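Local coordinates for protein HTH-type transcriptional regulator PrpR (Mycobacterium tuberculosis, PDB 6D2S) that regulates transcription of genes for short-chain fatty acid catabolism through the glyoxylate and methylcitrate cycles, supporting growth in macrophages and use of cholesterol-derived propionate, at residues D153-R158 / E164-R169; V186-A191 / D219-P224; Q223-V228 / T246-G251. All blocks are in the same frame, centred on the assembly; numbering follows the deposited sequence. Where two conformers were deposited one is given.

Contact 1 of 3, residues D153-R158 / E164-R169; sequences DLLGRR and ETVCHR
V166 carries its side of the meeting between 153-158 and 164-169, reaching L155 and G156 with its two methyl groups. Just ahead of it, E164 and T165 make ordinary helical i to i+4 bonds, from E164 O to H168 N and from T165 O to R169 N, and E164 OE2 takes a hydrogen bond from L255 N. V166 points toward the opposing helix. With CG1 anti to the backbone N (chi1 176°), the isopropyl group is spread so that each branch finds a different target. CG1 fits beside the root and one tip of L155, 3.8 Å from L155 CB and 3.9 Å from L155 CD1, the two side chains crossing at about a right angle. CG2 lies instead against bare main chain, 3.6 Å from G156 CA and equally close to G156 N. Because G156 has no side chain, the helices come near here, G156 CA and V166 CA being 6.1 Å apart. No hydrogen bond crosses the gap, and the contact is purely van der Waals. A quarter turn or so round the helix from V166, C167 packs on V263 and L265 of strand 261-268, and farther along R169 forms a salt bridge with D22 and a hydrogen bond to L136 O. The pair joins two consecutive short helices, 152-159 and 163-170, within the IrrE N-terminal-like family region. L155 also touches A144 of helix 138-147, while helix 163-170 meets both helix 152-159 and strand 261-268, on adjoining sides.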
loop_
_atom_site.group_PDB
_atom_site.type_symbol
_atom_site.label_atom_id
_atom_site.label_comp_id
_atom_site.label_asym_id
_atom_site.label_seq_id
_atom_site.Cartn_x
_atom_site.Cartn_y
_atom_site.Cartn_z
ATOM N N ASP A 153 8.220 5.446 9.556
ATOM C CA ASP A 153 9.436 5.929 8.901
ATOM C C ASP A 153 10.562 4.896 8.949
ATOM O O ASP A 153 11.266 4.684 7.949
ATOM C CB ASP A 153 9.875 7.237 9.553
ATOM C CG ASP A 153 8.916 8.375 9.255
ATOM O OD1 ASP A 153 8.748 8.705 8.063
ATOM O OD2 ASP A 153 8.310 8.919 10.202
ATOM N N LEU A 154 10.779 4.264 10.105
ATOM C CA LEU A 154 11.830 3.248 10.172
ATOM C C LEU A 154 11.486 2.030 9.320
ATOM O O LEU A 154 12.381 1.420 8.720
ATOM C CB LEU A 154 12.083 2.827 11.618
ATOM C CG LEU A 154 12.749 3.865 12.518
ATOM C CD1 LEU A 154 13.090 3.242 13.876
ATOM C CD2 LEU A 154 13.994 4.444 11.856
ATOM N N LEU A 155 10.206 1.642 9.274
ATOM C CA LEU A 155 9.798 0.575 8.361
ATOM C C LEU A 155 10.083 0.959 6.912
ATOM O O LEU A 155 10.566 0.138 6.124
ATOM C CB LEU A 155 8.307 0.266 8.536
ATOM C CG LEU A 155 7.929 -0.500 9.807
ATOM C CD1 LEU A 155 6.423 -0.403 10.065
ATOM C CD2 LEU A 155 8.365 -1.951 9.649
ATOM N N GLY A 156 9.784 2.205 6.543
ATOM C CA GLY A 156 10.065 2.641 5.185
ATOM C C GLY A 156 11.544 2.576 4.859
ATOM O O GLY A 156 11.947 2.082 3.799
ATOM N N ARG A 157 12.378 3.077 5.766
ATOM C CA ARG A 157 13.819 3.021 5.541
ATOM C C ARG A 157 14.319 1.583 5.514
ATOM O O ARG A 157 15.205 1.242 4.719
ATOM C CB ARG A 157 14.542 3.829 6.617
ATOM C CG ARG A 157 14.303 5.316 6.488
ATOM C CD ARG A 157 15.373 6.116 7.211
ATOM N NE ARG A 157 15.025 6.351 8.605
ATOM C CZ ARG A 157 14.253 7.350 9.012
ATOM N NH1 ARG A 157 13.746 8.199 8.126
ATOM N NH2 ARG A 157 13.986 7.503 10.302
ATOM N N ARG A 158 13.763 0.726 6.367
ATOM C CA ARG A 158 14.206 -0.664 6.408
ATOM C C ARG A 158 13.916 -1.389 5.101
ATOM O O ARG A 158 14.767 -2.136 4.594
ATOM C CB ARG A 158 13.534 -1.394 7.568
ATOM C CG ARG A 158 13.772 -2.902 7.556
ATOM C CD ARG A 158 13.608 -3.483 8.948
ATOM N NE ARG A 158 13.497 -4.937 8.930
ATOM C CZ ARG A 158 13.511 -5.693 10.024
ATOM N NH1 ARG A 158 13.645 -5.129 11.217
ATOM N NH2 ARG A 158 13.398 -7.011 9.925
ATOM N N GLU A 164 3.404 6.243 2.448
ATOM C CA GLU A 164 2.062 5.717 2.214
ATOM C C GLU A 164 2.094 4.239 1.850
ATOM O O GLU A 164 1.114 3.525 2.101
ATOM C CB GLU A 164 1.327 6.524 1.135
ATOM C CG GLU A 164 1.869 6.368 -0.278
ATOM C CD GLU A 164 2.937 7.395 -0.620
ATOM O OE1 GLU A 164 3.711 7.801 0.287
ATOM O OE2 GLU A 164 2.987 7.804 -1.804
ATOM N N THR A 165 3.201 3.760 1.268
ATOM C CA THR A 165 3.315 2.334 0.970
ATOM C C THR A 165 3.350 1.513 2.253
ATOM O O THR A 165 2.686 0.476 2.349
ATOM C CB THR A 165 4.562 2.080 0.116
ATOM O OG1 THR A 165 4.497 2.896 -1.061
ATOM C CG2 THR A 165 4.665 0.606 -0.301
ATOM N N VAL A 166 4.101 1.980 3.258
ATOM C CA VAL A 166 4.092 1.328 4.571
ATOM C C VAL A 166 2.697 1.380 5.183
ATOM O O VAL A 166 2.188 0.375 5.688
ATOM C CB VAL A 166 5.119 1.979 5.514
ATOM C CG1 VAL A 166 5.018 1.353 6.916
ATOM C CG2 VAL A 166 6.555 1.844 4.957
ATOM N N CYS A 167 2.078 2.566 5.190
ATOM C CA CYS A 167 0.763 2.709 5.826
ATOM C C CYS A 167 -0.254 1.782 5.184
ATOM O O CYS A 167 -1.041 1.120 5.873
ATOM C CB CYS A 167 0.262 4.147 5.735
ATOM S SG CYS A 167 1.099 5.298 6.784
ATOM N N HIS A 168 -0.280 1.741 3.855
ATOM C CA HIS A 168 -1.242 0.863 3.213
ATOM C C HIS A 168 -0.992 -0.582 3.605
ATOM O O HIS A 168 -1.932 -1.316 3.935
ATOM C CB HIS A 168 -1.215 1.020 1.693
ATOM C CG HIS A 168 -2.322 0.272 1.021
ATOM N ND1 HIS A 168 -2.233 -1.070 0.717
ATOM C CD2 HIS A 168 -3.565 0.660 0.647
ATOM C CE1 HIS A 168 -3.363 -1.472 0.165
ATOM N NE2 HIS A 168 -4.189 -0.441 0.111
ATOM N N ARG A 169 0.271 -1.014 3.610
ATOM C CA ARG A 169 0.541 -2.398 3.994
ATOM C C ARG A 169 0.127 -2.674 5.439
ATOM O O ARG A 169 -0.416 -3.747 5.745
ATOM C CB ARG A 169 2.020 -2.737 3.792
ATOM C CG ARG A 169 2.317 -4.206 4.009
ATOM C CD ARG A 169 1.724 -5.075 2.877
ATOM N NE ARG A 169 2.241 -6.454 2.895
ATOM C CZ ARG A 169 1.484 -7.555 2.892
ATOM N NH1 ARG A 169 0.156 -7.465 2.909
ATOM N NH2 ARG A 169 2.057 -8.759 2.866
#

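Contact 2 of 3, residues V186-A191 / D219-P224; sequences VRTDKA and DAFAQP
F221 and K190 both set CG anti to their own carbonyl carbon, with chi1 of -70° and -72°, and these torsions bring the phenyl ring beneath the lysine's aliphatic stem. K190 CG stands over one ring face as a CH-pi donor, 3.9 Å from the centroid of the F221 ring and 23° off its normal. It is displaced toward the rim, where it comes within 3.6 Å of F221 CE1. The two side chains cross at about a right angle, and beyond CG the lysine chain bends at chi3 and carries the ammonium end off from the ring. The far tip of the ring meets backbone: T188 O approaches the edge near the ring plane, 3.8 Å from F221 CZ, while K190 N is 3.7 Å from the same carbon. T188 CG2 adds a looser touch at F221 CE2, 4.1 Å away. The threonine hydroxyl is engaged within its own segment, as T188 OG1 donates to a lone pair of D189 O at 2.9 Å. D189 points away from the ring; its OD1 takes a weak bond from A191 N at the start of the turn, and its OD2 is hydrogen-bonded to N193 ND2. This turn closes the hairpin of strands 183-189 and 194-198, part of a five-stranded antiparallel sheet of order 2-1-5-4-3, consistent with the GAF relationship of the C-terminal domain. F221 comes from a 3-10 segment after helix 215-218, packs edge-to-face with H218, and touches A262 and T246 on strands 261-268 and 239-247.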
loop_
_atom_site.group_PDB
_atom_site.type_symbol
_atom_site.label_atom_id
_atom_site.label_comp_id
_atom_site.label_asym_id
_atom_site.label_seq_id
_atom_site.Cartn_x
_atom_site.Cartn_y
_atom_site.Cartn_z
ATOM N N VAL A 186 -6.522 6.353 6.066
ATOM C CA VAL A 186 -7.142 7.548 5.505
ATOM C C VAL A 186 -6.121 8.279 4.648
ATOM O O VAL A 186 -5.002 8.550 5.097
ATOM C CB VAL A 186 -7.688 8.491 6.598
ATOM C CG1 VAL A 186 -8.198 9.793 5.964
ATOM C CG2 VAL A 186 -8.798 7.815 7.377
ATOM N N ARG A 187 -6.509 8.595 3.422
ATOM C CA ARG A 187 -5.720 9.432 2.534
ATOM C C ARG A 187 -6.583 10.591 2.061
ATOM O O ARG A 187 -7.761 10.405 1.741
ATOM C CB ARG A 187 -5.201 8.640 1.335
ATOM C CG ARG A 187 -4.391 9.480 0.372
ATOM C CD ARG A 187 -3.910 8.667 -0.807
ATOM N NE ARG A 187 -4.998 7.961 -1.476
ATOM C CZ ARG A 187 -5.919 8.554 -2.228
ATOM N NH1 ARG A 187 -5.893 9.869 -2.395
ATOM N NH2 ARG A 187 -6.868 7.834 -2.808
ATOM N N THR A 188 -6.000 11.786 2.021
ATOM C CA THR A 188 -6.727 12.969 1.589
ATOM C C THR A 188 -5.783 13.883 0.826
ATOM O O THR A 188 -4.575 13.893 1.073
ATOM C CB THR A 188 -7.332 13.726 2.781
ATOM O OG1 THR A 188 -8.044 14.876 2.311
ATOM C CG2 THR A 188 -6.241 14.184 3.732
ATOM N N ASP A 189 -6.344 14.656 -0.098
ATOM C CA ASP A 189 -5.606 15.735 -0.730
ATOM C C ASP A 189 -5.959 17.048 -0.035
ATOM O O ASP A 189 -6.757 17.089 0.906
ATOM C CB ASP A 189 -5.884 15.779 -2.237
ATOM C CG ASP A 189 -7.339 16.078 -2.570
ATOM O OD1 ASP A 189 -8.081 16.560 -1.689
ATOM O OD2 ASP A 189 -7.739 15.824 -3.727
ATOM N N LYS A 190 -5.347 18.140 -0.501
ATOM C CA LYS A 190 -5.578 19.427 0.141
ATOM C C LYS A 190 -7.033 19.869 0.043
ATOM O O LYS A 190 -7.489 20.644 0.891
ATOM C CB LYS A 190 -4.655 20.491 -0.463
ATOM C CG LYS A 190 -3.197 20.325 -0.054
ATOM C CD LYS A 190 -2.308 21.450 -0.566
ATOM C CE LYS A 190 -2.112 21.370 -2.074
ATOM N NZ LYS A 190 -0.858 22.049 -2.515
ATOM N N ALA A 191 -7.776 19.378 -0.947
ATOM C CA ALA A 191 -9.156 19.786 -1.177
ATOM C C ALA A 191 -10.175 18.894 -0.473
ATOM O O ALA A 191 -11.371 18.998 -0.765
ATOM C CB ALA A 191 -9.451 19.819 -2.678
ATOM N N ASP A 219 -4.730 17.670 9.364
ATOM C CA ASP A 219 -3.814 18.463 10.181
ATOM C C ASP A 219 -2.366 18.323 9.725
ATOM O O ASP A 219 -1.546 19.201 10.009
ATOM C CB ASP A 219 -3.915 18.054 11.657
ATOM C CG ASP A 219 -5.120 18.664 12.373
ATOM O OD1 ASP A 219 -5.806 19.536 11.801
ATOM O OD2 ASP A 219 -5.374 18.257 13.524
ATOM N N ALA A 220 -2.022 17.228 9.037
ATOM C CA ALA A 220 -0.647 17.052 8.575
ATOM C C ALA A 220 -0.200 18.190 7.667
ATOM O O ALA A 220 0.983 18.560 7.672
ATOM C CB ALA A 220 -0.499 15.711 7.850
ATOM N N PHE A 221 -1.116 18.752 6.878
ATOM C CA PHE A 221 -0.737 19.816 5.952
ATOM C C PHE A 221 -0.238 21.070 6.664
ATOM O O PHE A 221 0.353 21.941 6.017
ATOM C CB PHE A 221 -1.917 20.182 5.048
ATOM C CG PHE A 221 -2.264 19.125 4.039
ATOM C CD1 PHE A 221 -1.394 18.828 2.999
ATOM C CD2 PHE A 221 -3.469 18.444 4.118
ATOM C CE1 PHE A 221 -1.710 17.854 2.066
ATOM C CE2 PHE A 221 -3.797 17.475 3.185
ATOM C CZ PHE A 221 -2.915 17.179 2.156
ATOM N N ALA A 222 -0.467 21.192 7.973
ATOM C CA ALA A 222 0.005 22.370 8.698
ATOM C C ALA A 222 1.445 22.229 9.163
ATOM O O ALA A 222 2.075 23.234 9.505
ATOM C CB ALA A 222 -0.892 22.650 9.904
ATOM N N GLN A 223 1.971 21.008 9.191
ATOM C CA GLN A 223 3.355 20.727 9.567
ATOM C C GLN A 223 3.925 19.757 8.541
ATOM O O GLN A 223 4.173 18.586 8.851
ATOM C CB GLN A 223 3.436 20.140 10.978
ATOM C CG GLN A 223 2.967 21.074 12.082
ATOM C CD GLN A 223 2.986 20.415 13.454
ATOM O OE1 GLN A 223 2.123 19.595 13.771
ATOM N NE2 GLN A 223 3.970 20.774 14.273
ATOM N N PRO A 224 4.132 20.212 7.305
ATOM C CA PRO A 224 4.498 19.287 6.225
ATOM C C PRO A 224 5.709 18.433 6.578
ATOM O O PRO A 224 6.659 18.895 7.213
ATOM C CB PRO A 224 4.792 20.222 5.047
ATOM C CG PRO A 224 4.012 21.459 5.345
ATOM C CD PRO A 224 4.031 21.605 6.835
#

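Contact 3 of 3, residues Q223-V228 / T246-G251; sequences QPERIV and TTAADG. With CA (calcium ion), chain C.
T246 OG1 accepts the amide of E225 in a fairly straight hydrogen bond, 2.8 Å from E225 N with an N-H...O angle of 160°. Its chi1 of 58° places the hydroxyl between the backbone N and the carbonyl carbon of T246, facing the loop, where it also lies 3.6 Å from P224 CA. A water fills the same seam: it lies 2.8 Å from Q223 O and accepts a hydrogen bond from T246 N at 3.1 Å, with R226 O also close by. The loop here is a type II beta turn from Q223 to R226, closed by R226 N to Q223 O at 3.0 Å. E225 occupies its third position with positive phi, and the N-H of the central peptide points to T246 OG1. Directly after the turn, edge strand 228-233 pairs with strand 239-247, V228 bonding to A244 through the backbone; the turn thus leads into the edge strand and is bonded to the end of the next strand in. The E225 side chain, extended beyond CG, crosses that of T246 at about a right angle and puts E225 OE2 3.3 Å from A248 CB. From A248 the chain bends round a calcium ion. A248 O binds the metal at 2.3 Å and D250 OD2 at 2.4 Å, and L252 O with three waters completes six ligands.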
loop_
_atom_site.group_PDB
_atom_site.type_symbol
_atom_site.label_atom_id
_atom_site.label_comp_id
_atom_site.label_asym_id
_atom_site.label_seq_id
_atom_site.Cartn_x
_atom_site.Cartn_y
_atom_site.Cartn_z
ATOM N N GLN A 223 1.971 21.008 9.191
ATOM C CA GLN A 223 3.355 20.727 9.567
ATOM C C GLN A 223 3.925 19.757 8.541
ATOM O O GLN A 223 4.173 18.586 8.851
ATOM C CB GLN A 223 3.436 20.140 10.978
ATOM C CG GLN A 223 2.967 21.074 12.082
ATOM C CD GLN A 223 2.986 20.415 13.454
ATOM O OE1 GLN A 223 2.123 19.595 13.771
ATOM N NE2 GLN A 223 3.970 20.774 14.273
ATOM N N PRO A 224 4.132 20.212 7.305
ATOM C CA PRO A 224 4.498 19.287 6.225
ATOM C C PRO A 224 5.709 18.433 6.578
ATOM O O PRO A 224 6.659 18.895 7.213
ATOM C CB PRO A 224 4.792 20.222 5.047
ATOM C CG PRO A 224 4.012 21.459 5.345
ATOM C CD PRO A 224 4.031 21.605 6.835
ATOM N N GLU A 225 5.649 17.165 6.169
ATOM C CA GLU A 225 6.709 16.178 6.363
ATOM C C GLU A 225 7.047 15.943 7.837
ATOM O O GLU A 225 8.097 15.371 8.154
ATOM C CB GLU A 225 7.960 16.564 5.569
ATOM C CG GLU A 225 7.682 16.647 4.076
ATOM C CD GLU A 225 8.932 16.550 3.228
ATOM O OE1 GLU A 225 10.044 16.697 3.779
ATOM O OE2 GLU A 225 8.800 16.324 2.008
ATOM N N ARG A 226 6.167 16.353 8.749
ATOM C CA ARG A 226 6.304 16.053 10.165
ATOM C C ARG A 226 5.125 15.194 10.597
ATOM O O ARG A 226 3.991 15.423 10.171
ATOM C CB ARG A 226 6.361 17.332 11.008
ATOM C CG ARG A 226 6.446 17.091 12.510
ATOM C CD ARG A 226 7.695 16.300 12.883
ATOM N NE ARG A 226 7.842 16.148 14.330
ATOM C CZ ARG A 226 7.311 15.155 15.035
ATOM N NH1 ARG A 226 6.592 14.222 14.428
ATOM N NH2 ARG A 226 7.497 15.094 16.346
ATOM N N ILE A 227 5.401 14.195 11.429
ATOM C CA ILE A 227 4.335 13.338 11.923
ATOM C C ILE A 227 3.467 14.113 12.903
ATOM O O ILE A 227 3.969 14.825 13.786
ATOM C CB ILE A 227 4.917 12.069 12.554
ATOM C CG1 ILE A 227 5.191 11.041 11.449
ATOM C CG2 ILE A 227 3.982 11.515 13.631
ATOM C CD1 ILE A 227 5.674 9.718 11.953
ATOM N N VAL A 228 2.156 14.010 12.722
ATOM C CA VAL A 228 1.176 14.642 13.596
ATOM C C VAL A 228 0.386 13.525 14.257
ATOM O O VAL A 228 -0.075 12.604 13.574
ATOM C CB VAL A 228 0.255 15.602 12.821
ATOM C CG1 VAL A 228 -0.834 16.161 13.734
ATOM C CG2 VAL A 228 1.071 16.737 12.227
ATOM N N THR A 246 2.170 14.253 5.660
ATOM C CA THR A 246 2.113 14.505 4.228
ATOM C C THR A 246 3.109 13.598 3.519
ATOM O O THR A 246 4.098 13.145 4.103
ATOM C CB THR A 246 2.424 15.969 3.890
ATOM O OG1 THR A 246 3.724 16.318 4.375
ATOM C CG2 THR A 246 1.386 16.902 4.490
ATOM N N THR A 247 2.829 13.324 2.254
ATOM C CA THR A 247 3.720 12.554 1.403
ATOM C C THR A 247 4.477 13.524 0.507
ATOM O O THR A 247 3.873 14.419 -0.092
ATOM C CB THR A 247 2.937 11.554 0.557
ATOM O OG1 THR A 247 2.202 12.262 -0.452
ATOM C CG2 THR A 247 1.963 10.788 1.429
ATOM N N ALA A 248 5.791 13.357 0.434
ATOM C CA ALA A 248 6.584 14.183 -0.465
ATOM C C ALA A 248 6.281 13.804 -1.911
ATOM O O ALA A 248 6.196 12.618 -2.248
ATOM C CB ALA A 248 8.072 14.019 -0.166
ATOM N N ALA A 249 6.097 14.816 -2.757
ATOM C CA ALA A 249 5.867 14.617 -4.188
ATOM C C ALA A 249 7.220 14.377 -4.843
ATOM O O ALA A 249 7.925 15.308 -5.231
ATOM C CB ALA A 249 5.152 15.818 -4.797
ATOM N N ASP A 250 7.587 13.101 -4.964
ATOM C CA ASP A 250 8.919 12.723 -5.415
ATOM C C ASP A 250 8.888 11.336 -6.048
ATOM O O ASP A 250 7.870 10.942 -6.626
ATOM C CB ASP A 250 9.901 12.775 -4.241
ATOM C CG ASP A 250 9.546 11.796 -3.143
ATOM O OD1 ASP A 250 10.331 11.674 -2.178
ATOM O OD2 ASP A 250 8.491 11.129 -3.255
ATOM N N GLY A 251 9.981 10.583 -5.931
ATOM C CA GLY A 251 10.094 9.277 -6.547
ATOM C C GLY A 251 9.765 8.090 -5.663
ATOM O O GLY A 251 9.987 6.949 -6.082
HETATM CA CA CA C . 6.440 10.322 -2.199
HETATM O O HOH W 1 3.034 16.185 7.962
HETATM O O HOH W 2 6.004 8.973 -0.218
HETATM O O HOH W 3 4.143 10.058 -2.262
HETATM O O HOH W 4 6.473 10.750 -4.765
#

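In the fold
Contact 1 is buried and wholly apolar, a helix-to-helix touch in the IrrE-like part, whereas contacts 2 and 3 are partly buried at the margin of the C-terminal sheet. Contact 2 rests on an aromatic ring, contact 3 on a backbone-to-hydroxyl hydrogen bond and a water. Those two are neighbours, their centres about 9 Å apart: they share Q223 and P224, and the methyl T246 CG2 packs on F221 CD1 at 3.7 Å. Contact 2 brings the loop after helix 215-218 onto the end of strand 183-189; contact 3 ties the same loop to strand 239-247 and its calcium site. D153 on I227 and E164 on T247 bring contact 1 against contact 3, but it does not touch contact 2.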